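Local structure of Kit ligand (Mus musculus, 2O27) at residues N9-P21 with G67-I80. The protein binds the receptor tyrosine kinase KIT as a non-covalent homodimer, bringing two receptor molecules together and so activating them by autophosphorylation. Numbering follows the deposited sequence.
Sequences NVKDITKLVANLP and GLSNYSIIDKLGKI
Residues 9-21 run against 67-80, the short helix 13-18 and helix 70-80 having their N-to-C directions at 132°, closer to antiparallel than parallel, with axes 10.1 Å apart at closest approach, and the CA atoms of Lys11 and Ile73 separated by 5.8 Å. Ile73 packs against the carbonyl oxygens of Lys11 and Asp12, just ahead of helix 13-18: its CG2, anti to the backbone N, stands 3.4 Å from Lys11 O and also meets Leu16 CG, while Leu16 CD1 reaches on to Ile74 CG1. One turn further along helix 70-80, the side chains of Ile13 and Leu77 cross at a slant, Ile13 CG1 to Leu77 CD1 at 3.8 Å. This apolar seam belongs to the core of the four-helix-bundle cytokine fold, the extracellular part of a longer protein, since Ile13 and Leu16 also touch Phe114 of helix 110-124 and Ile74 touches Leu57 and Leu58 of helix 43-58. At the start of helix 70-80 two asparagines form a reciprocal pair. Asn70 ND2 donates to Asn19 O at 3.1 Å, nearly straight (165°) and close to its own amide plane, yet it arrives from above the acceptor's carbonyl plane; Asn19 ND2 returns a longer bond to Asn70 OD1, 3.3 Å. Leu16 CD2 packs against the Asn70 amide, and Asn19 OD1 accepts from Asn70 N of the second subunit, so this pair lies at the dimer interface. Ser69 is the N-cap residue, its OG accepting from Ser72 N, and Ser69 O receives both Ser72 OG and Ile73 N. On the partly exposed flank, the poorly ordered Lys11 chain lies across Lys76 (Lys11 CD to Lys76 CB 3.6 Å) before passing Leu68 CD2.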
ATOM      1  N   ASN A   9      -8.891   7.518  21.141  1.00 95.45           N
ATOM      2  CA  ASN A   9      -7.774   8.156  20.455  1.00 95.18           C
ATOM      3  C   ASN A   9      -7.187   7.171  19.453  1.00 94.14           C
ATOM      4  O   ASN A   9      -6.487   6.237  19.837  1.00 94.50           O
ATOM      5  CB  ASN A   9      -6.703   8.571  21.468  1.00 96.43           C
ATOM      6  CG  ASN A   9      -6.304  10.028  21.320  1.00 97.89           C
ATOM      7  OD1 ASN A   9      -7.119  10.929  21.515  1.00 98.39           O
ATOM      8  ND2 ASN A   9      -5.043  10.267  20.972  1.00 98.31           N
ATOM      9  N   VAL A  10      -7.470   7.374  18.173  1.00 92.25           N
ATOM     10  CA  VAL A  10      -6.970   6.462  17.151  1.00 89.76           C
ATOM     11  C   VAL A  10      -6.573   7.108  15.826  1.00 87.52           C
ATOM     12  O   VAL A  10      -5.975   6.451  14.980  1.00 87.66           O
ATOM     13  CB  VAL A  10      -8.012   5.355  16.855  1.00 91.04           C
ATOM     14  CG1 VAL A  10      -8.202   4.479  18.091  1.00 91.63           C
ATOM     15  CG2 VAL A  10      -9.329   5.981  16.436  1.00 90.67           C
ATOM     16  N   LYS A  11      -6.885   8.388  15.652  1.00 83.97           N
ATOM     17  CA  LYS A  11      -6.574   9.091  14.407  1.00 80.31           C
ATOM     18  C   LYS A  11      -7.136   8.361  13.186  1.00 76.35           C
ATOM     19  O   LYS A  11      -6.619   8.485  12.079  1.00 76.94           O
ATOM     20  CB  LYS A  11      -5.065   9.295  14.246  1.00 82.40           C
ATOM     21  CG  LYS A  11      -4.575  10.630  14.791  1.00 84.12           C
ATOM     22  CD  LYS A  11      -3.448  11.186  13.941  1.00 84.78           C
ATOM     23  CE  LYS A  11      -3.923  11.467  12.523  1.00 85.44           C
ATOM     24  NZ  LYS A  11      -2.824  11.938  11.639  1.00 86.55           N
ATOM     25  N   ASP A  12      -8.194   7.589  13.418  1.00 70.68           N
ATOM     26  CA  ASP A  12      -8.899   6.840  12.395  1.00 63.74           C
ATOM     27  C   ASP A  12      -8.167   5.819  11.539  1.00 57.73           C
ATOM     28  O   ASP A  12      -7.536   6.122  10.519  1.00 54.20           O
ATOM     29  CB  ASP A  12      -9.697   7.789  11.510  1.00 66.49           C
ATOM     30  CG  ASP A  12     -10.976   8.249  12.178  1.00 69.25           C
ATOM     31  OD1 ASP A  12     -11.735   7.379  12.654  1.00 69.83           O
ATOM     32  OD2 ASP A  12     -11.224   9.472  12.232  1.00 71.64           O
ATOM     33  N   ILE A  13      -8.296   4.596  12.011  1.00 51.84           N
ATOM     34  CA  ILE A  13      -7.769   3.424  11.368  1.00 45.80           C
ATOM     35  C   ILE A  13      -8.570   3.122  10.090  1.00 42.09           C
ATOM     36  O   ILE A  13      -8.038   2.579   9.136  1.00 40.08           O
ATOM     37  CB  ILE A  13      -7.851   2.263  12.390  1.00 44.77           C
ATOM     38  CG1 ILE A  13      -6.835   2.540  13.511  1.00 46.49           C
ATOM     39  CG2 ILE A  13      -7.631   0.913  11.729  1.00 44.19           C
ATOM     40  CD1 ILE A  13      -6.867   1.535  14.644  1.00 47.56           C
ATOM     41  N   THR A  14      -9.840   3.510  10.084  1.00 40.91           N
ATOM     42  CA  THR A  14     -10.735   3.279   8.959  1.00 40.91           C
ATOM     43  C   THR A  14     -10.234   3.978   7.705  1.00 40.54           C
ATOM     44  O   THR A  14     -10.196   3.382   6.626  1.00 40.56           O
ATOM     45  CB  THR A  14     -12.187   3.756   9.287  1.00 41.52           C
ATOM     46  OG1 THR A  14     -12.706   2.967  10.366  1.00 39.45           O
ATOM     47  CG2 THR A  14     -13.111   3.585   8.082  1.00 42.02           C
ATOM     48  N   LYS A  15      -9.848   5.238   7.857  1.00 40.29           N
ATOM     49  CA  LYS A  15      -9.332   6.014   6.743  1.00 40.15           C
ATOM     50  C   LYS A  15      -8.020   5.374   6.263  1.00 38.32           C
ATOM     51  O   LYS A  15      -7.776   5.266   5.062  1.00 37.84           O
ATOM     52  CB  LYS A  15      -9.108   7.466   7.185  1.00 41.34           C
ATOM     53  CG  LYS A  15      -9.016   8.492   6.047  1.00 47.50           C
ATOM     54  CD  LYS A  15      -7.574   8.766   5.610  1.00 49.31           C
ATOM     55  CE  LYS A  15      -7.493   9.782   4.460  1.00 52.83           C
ATOM     56  NZ  LYS A  15      -8.089  11.111   4.783  1.00 53.08           N
ATOM     57  N   LEU A  16      -7.200   4.926   7.213  1.00 36.54           N
ATOM     58  CA  LEU A  16      -5.919   4.293   6.914  1.00 34.61           C
ATOM     59  C   LEU A  16      -6.147   3.037   6.088  1.00 33.40           C
ATOM     60  O   LEU A  16      -5.539   2.856   5.033  1.00 32.14           O
ATOM     61  CB  LEU A  16      -5.202   3.901   8.208  1.00 33.87           C
ATOM     62  CG  LEU A  16      -3.679   3.923   8.302  1.00 36.07           C
ATOM     63  CD1 LEU A  16      -3.213   2.675   8.999  1.00 33.17           C
ATOM     64  CD2 LEU A  16      -3.031   4.053   6.946  1.00 34.32           C
ATOM     65  N   VAL A  17      -7.028   2.166   6.575  1.00 33.96           N
ATOM     66  CA  VAL A  17      -7.304   0.920   5.878  1.00 33.36           C
ATOM     67  C   VAL A  17      -7.835   1.225   4.488  1.00 34.38           C
ATOM     68  O   VAL A  17      -7.546   0.505   3.545  1.00 33.42           O
ATOM     69  CB  VAL A  17      -8.329   0.049   6.643  1.00 31.85           C
ATOM     70  CG1 VAL A  17      -8.763  -1.137   5.792  1.00 30.05           C
ATOM     71  CG2 VAL A  17      -7.699  -0.452   7.932  1.00 32.29           C
ATOM     72  N   ALA A  18      -8.595   2.307   4.378  1.00 35.48           N
ATOM     73  CA  ALA A  18      -9.195   2.727   3.102  1.00 35.39           C
ATOM     74  C   ALA A  18      -8.166   3.306   2.135  1.00 35.11           C
ATOM     75  O   ALA A  18      -8.384   3.322   0.913  1.00 33.67           O
ATOM     76  CB  ALA A  18     -10.294   3.765   3.367  1.00 35.64           C
ATOM     77  N   ASN A  19      -7.045   3.773   2.699  1.00 34.11           N
ATOM     78  CA  ASN A  19      -5.978   4.372   1.927  1.00 33.65           C
ATOM     79  C   ASN A  19      -4.759   3.458   1.766  1.00 34.51           C
ATOM     80  O   ASN A  19      -3.720   3.907   1.306  1.00 35.80           O
ATOM     81  CB  ASN A  19      -5.556   5.688   2.567  1.00 32.75           C
ATOM     82  CG  ASN A  19      -5.386   6.790   1.555  1.00 33.28           C
ATOM     83  OD1 ASN A  19      -6.072   6.823   0.549  1.00 30.51           O
ATOM     84  ND2 ASN A  19      -4.473   7.702   1.823  1.00 33.63           N
ATOM     85  N   LEU A  20      -4.892   2.202   2.190  1.00 32.62           N
ATOM     86  CA  LEU A  20      -3.854   1.183   2.061  1.00 32.35           C
ATOM     87  C   LEU A  20      -4.368   0.196   1.028  1.00 32.32           C
ATOM     88  O   LEU A  20      -5.563  -0.039   0.950  1.00 30.76           O
ATOM     89  CB  LEU A  20      -3.629   0.454   3.387  1.00 32.47           C
ATOM     90  CG  LEU A  20      -2.708   1.177   4.383  1.00 32.49           C
ATOM     91  CD1 LEU A  20      -2.570   0.370   5.667  1.00 29.12           C
ATOM     92  CD2 LEU A  20      -1.328   1.390   3.693  1.00 30.85           C
ATOM     93  N   PRO A  21      -3.479  -0.416   0.228  1.00 33.90           N
ATOM     94  CA  PRO A  21      -3.988  -1.364  -0.776  1.00 33.53           C
ATOM     95  C   PRO A  21      -4.587  -2.622  -0.140  1.00 36.31           C
ATOM     96  O   PRO A  21      -3.986  -3.166   0.777  1.00 35.87           O
ATOM     97  CB  PRO A  21      -2.747  -1.695  -1.611  1.00 33.97           C
ATOM     98  CG  PRO A  21      -1.772  -0.530  -1.299  1.00 34.83           C
ATOM     99  CD  PRO A  21      -2.014  -0.322   0.165  1.00 31.37           C
ATOM    100  N   GLY A  67      -3.251  16.654   4.667  1.00 56.35           N
ATOM    101  CA  GLY A  67      -4.186  15.690   4.122  1.00 55.03           C
ATOM    102  C   GLY A  67      -4.336  14.373   4.864  1.00 53.90           C
ATOM    103  O   GLY A  67      -4.775  13.381   4.269  1.00 53.97           O
ATOM    104  N   LEU A  68      -3.999  14.346   6.150  1.00 51.01           N
ATOM    105  CA  LEU A  68      -4.123  13.110   6.925  1.00 49.22           C
ATOM    106  C   LEU A  68      -3.478  11.994   6.114  1.00 46.22           C
ATOM    107  O   LEU A  68      -4.156  11.200   5.476  1.00 47.06           O
ATOM    108  CB  LEU A  68      -5.598  12.774   7.159  1.00 51.00           C
ATOM    109  CG  LEU A  68      -6.105  12.634   8.591  1.00 52.93           C
ATOM    110  CD1 LEU A  68      -7.564  12.211   8.560  1.00 55.68           C
ATOM    111  CD2 LEU A  68      -5.279  11.615   9.336  1.00 53.84           C
ATOM    112  N   SER A  69      -2.158  11.951   6.135  1.00 41.17           N
ATOM    113  CA  SER A  69      -1.422  10.958   5.395  1.00 37.82           C
ATOM    114  C   SER A  69      -1.301   9.654   6.157  1.00 37.26           C
ATOM    115  O   SER A  69      -1.512   9.606   7.363  1.00 38.18           O
ATOM    116  CB  SER A  69      -0.029  11.494   5.081  1.00 36.26           C
ATOM    117  OG  SER A  69       0.741  11.666   6.254  1.00 33.31           O
ATOM    118  N   ASN A  70      -0.954   8.597   5.441  1.00 35.38           N
ATOM    119  CA  ASN A  70      -0.773   7.304   6.055  1.00 35.09           C
ATOM    120  C   ASN A  70       0.378   7.404   7.047  1.00 33.77           C
ATOM    121  O   ASN A  70       0.306   6.850   8.147  1.00 32.68           O
ATOM    122  CB  ASN A  70      -0.477   6.248   4.977  1.00 34.88           C
ATOM    123  CG  ASN A  70      -1.688   5.965   4.097  1.00 34.25           C
ATOM    124  OD1 ASN A  70      -2.765   6.509   4.326  1.00 35.92           O
ATOM    125  ND2 ASN A  70      -1.513   5.109   3.094  1.00 30.63           N
ATOM    126  N   TYR A  71       1.428   8.137   6.670  1.00 32.40           N
ATOM    127  CA  TYR A  71       2.584   8.281   7.548  1.00 32.68           C
ATOM    128  C   TYR A  71       2.156   8.817   8.914  1.00 32.12           C
ATOM    129  O   TYR A  71       2.507   8.249   9.940  1.00 31.48           O
ATOM    130  CB  TYR A  71       3.653   9.233   6.949  1.00 30.78           C
ATOM    131  CG  TYR A  71       4.902   9.358   7.798  1.00 28.65           C
ATOM    132  CD1 TYR A  71       6.019   8.562   7.547  1.00 28.32           C
ATOM    133  CD2 TYR A  71       4.954  10.226   8.889  1.00 29.76           C
ATOM    134  CE1 TYR A  71       7.164   8.618   8.362  1.00 28.39           C
ATOM    135  CE2 TYR A  71       6.099  10.289   9.715  1.00 29.66           C
ATOM    136  CZ  TYR A  71       7.192   9.477   9.430  1.00 30.63           C
ATOM    137  OH  TYR A  71       8.329   9.519  10.197  1.00 35.58           O
ATOM    138  N   SER A  72       1.392   9.906   8.916  1.00 32.18           N
ATOM    139  CA  SER A  72       0.940  10.528  10.166  1.00 32.83           C
ATOM    140  C   SER A  72       0.078   9.618  11.048  1.00 32.53           C
ATOM    141  O   SER A  72       0.326   9.508  12.247  1.00 31.86           O
ATOM    142  CB  SER A  72       0.175  11.822   9.859  1.00 34.92           C
ATOM    143  OG  SER A  72      -0.857  11.600   8.909  1.00 44.21           O
ATOM    144  N   ILE A  73      -0.938   8.988  10.458  1.00 33.39           N
ATOM    145  CA  ILE A  73      -1.817   8.091  11.204  1.00 33.43           C
ATOM    146  C   ILE A  73      -1.014   6.926  11.809  1.00 31.51           C
ATOM    147  O   ILE A  73      -1.125   6.616  12.989  1.00 32.71           O
ATOM    148  CB  ILE A  73      -2.927   7.490  10.286  1.00 34.26           C
ATOM    149  CG1 ILE A  73      -3.698   8.599   9.561  1.00 36.16           C
ATOM    150  CG2 ILE A  73      -3.898   6.678  11.124  1.00 34.39           C
ATOM    151  CD1 ILE A  73      -4.623   8.056   8.436  1.00 36.29           C
ATOM    152  N   ILE A  74      -0.205   6.276  10.988  1.00 31.40           N
ATOM    153  CA  ILE A  74       0.599   5.155  11.455  1.00 30.96           C
ATOM    154  C   ILE A  74       1.546   5.601  12.574  1.00 32.82           C
ATOM    155  O   ILE A  74       1.738   4.892  13.578  1.00 32.77           O
ATOM    156  CB  ILE A  74       1.441   4.568  10.292  1.00 29.18           C
ATOM    157  CG1 ILE A  74       0.522   3.885   9.279  1.00 30.53           C
ATOM    158  CG2 ILE A  74       2.507   3.606  10.829  1.00 28.01           C
ATOM    159  CD1 ILE A  74       1.226   3.504   7.949  1.00 28.08           C
ATOM    160  N   ASP A  75       2.170   6.761  12.382  1.00 32.70           N
ATOM    161  CA  ASP A  75       3.101   7.283  13.371  1.00 34.34           C
ATOM    162  C   ASP A  75       2.368   7.505  14.700  1.00 34.90           C
ATOM    163  O   ASP A  75       2.911   7.240  15.766  1.00 36.02           O
ATOM    164  CB  ASP A  75       3.719   8.611  12.893  1.00 32.48           C
ATOM    165  CG  ASP A  75       4.716   9.185  13.898  1.00 33.58           C
ATOM    166  OD1 ASP A  75       4.518  10.327  14.324  1.00 34.64           O
ATOM    167  OD2 ASP A  75       5.692   8.502  14.263  1.00 32.55           O
ATOM    168  N   LYS A  76       1.143   8.011  14.620  1.00 35.71           N
ATOM    169  CA  LYS A  76       0.332   8.258  15.804  1.00 39.99           C
ATOM    170  C   LYS A  76       0.009   6.930  16.484  1.00 39.78           C
ATOM    171  O   LYS A  76       0.096   6.818  17.704  1.00 42.20           O
ATOM    172  CB  LYS A  76      -0.966   8.968  15.411  1.00 43.63           C
ATOM    173  CG  LYS A  76      -2.030   8.998  16.504  1.00 46.36           C
ATOM    174  CD  LYS A  76      -1.645   9.905  17.664  1.00 50.15           C
ATOM    175  CE  LYS A  76      -2.681   9.841  18.783  1.00 51.71           C
ATOM    176  NZ  LYS A  76      -4.059  10.126  18.293  1.00 53.58           N
ATOM    177  N   LEU A  77      -0.354   5.926  15.686  1.00 37.07           N
ATOM    178  CA  LEU A  77      -0.676   4.599  16.209  1.00 34.57           C
ATOM    179  C   LEU A  77       0.547   3.960  16.854  1.00 33.26           C
ATOM    180  O   LEU A  77       0.426   3.215  17.817  1.00 32.47           O
ATOM    181  CB  LEU A  77      -1.217   3.697  15.088  1.00 32.44           C
ATOM    182  CG  LEU A  77      -2.620   4.031  14.575  1.00 32.83           C
ATOM    183  CD1 LEU A  77      -3.048   3.061  13.488  1.00 32.99           C
ATOM    184  CD2 LEU A  77      -3.593   3.941  15.727  1.00 33.06           C
ATOM    185  N   GLY A  78       1.731   4.260  16.324  1.00 33.86           N
ATOM    186  CA  GLY A  78       2.952   3.697  16.876  1.00 33.18           C
ATOM    187  C   GLY A  78       3.270   4.290  18.238  1.00 34.62           C
ATOM    188  O   GLY A  78       3.780   3.616  19.119  1.00 31.88           O
ATOM    189  N   LYS A  79       2.972   5.568  18.415  1.00 35.23           N
ATOM    190  CA  LYS A  79       3.228   6.214  19.698  1.00 38.17           C
ATOM    191  C   LYS A  79       2.267   5.675  20.772  1.00 37.91           C
ATOM    192  O   LYS A  79       2.671   5.483  21.923  1.00 39.09           O
ATOM    193  CB  LYS A  79       3.086   7.734  19.568  1.00 39.98           C
ATOM    194  CG  LYS A  79       4.127   8.359  18.654  1.00 44.21           C
ATOM    195  CD  LYS A  79       4.124   9.866  18.750  1.00 46.68           C
ATOM    196  CE  LYS A  79       5.308  10.454  18.012  1.00 49.83           C
ATOM    197  NZ  LYS A  79       5.350  11.935  18.147  1.00 56.17           N
ATOM    198  N   ILE A  80       1.015   5.423  20.382  1.00 36.44           N
ATOM    199  CA  ILE A  80       0.003   4.891  21.304  1.00 36.97           C
ATOM    200  C   ILE A  80       0.511   3.546  21.797  1.00 34.86           C
ATOM    201  O   ILE A  80       0.416   3.217  22.973  1.00 34.55           O
ATOM    202  CB  ILE A  80      -1.359   4.642  20.609  1.00 38.26           C
ATOM    203  CG1 ILE A  80      -1.933   5.948  20.056  1.00 40.40           C
ATOM    204  CG2 ILE A  80      -2.329   3.969  21.586  1.00 35.90           C
ATOM    205  CD1 ILE A  80      -2.438   6.919  21.099  1.00 46.63           C
TER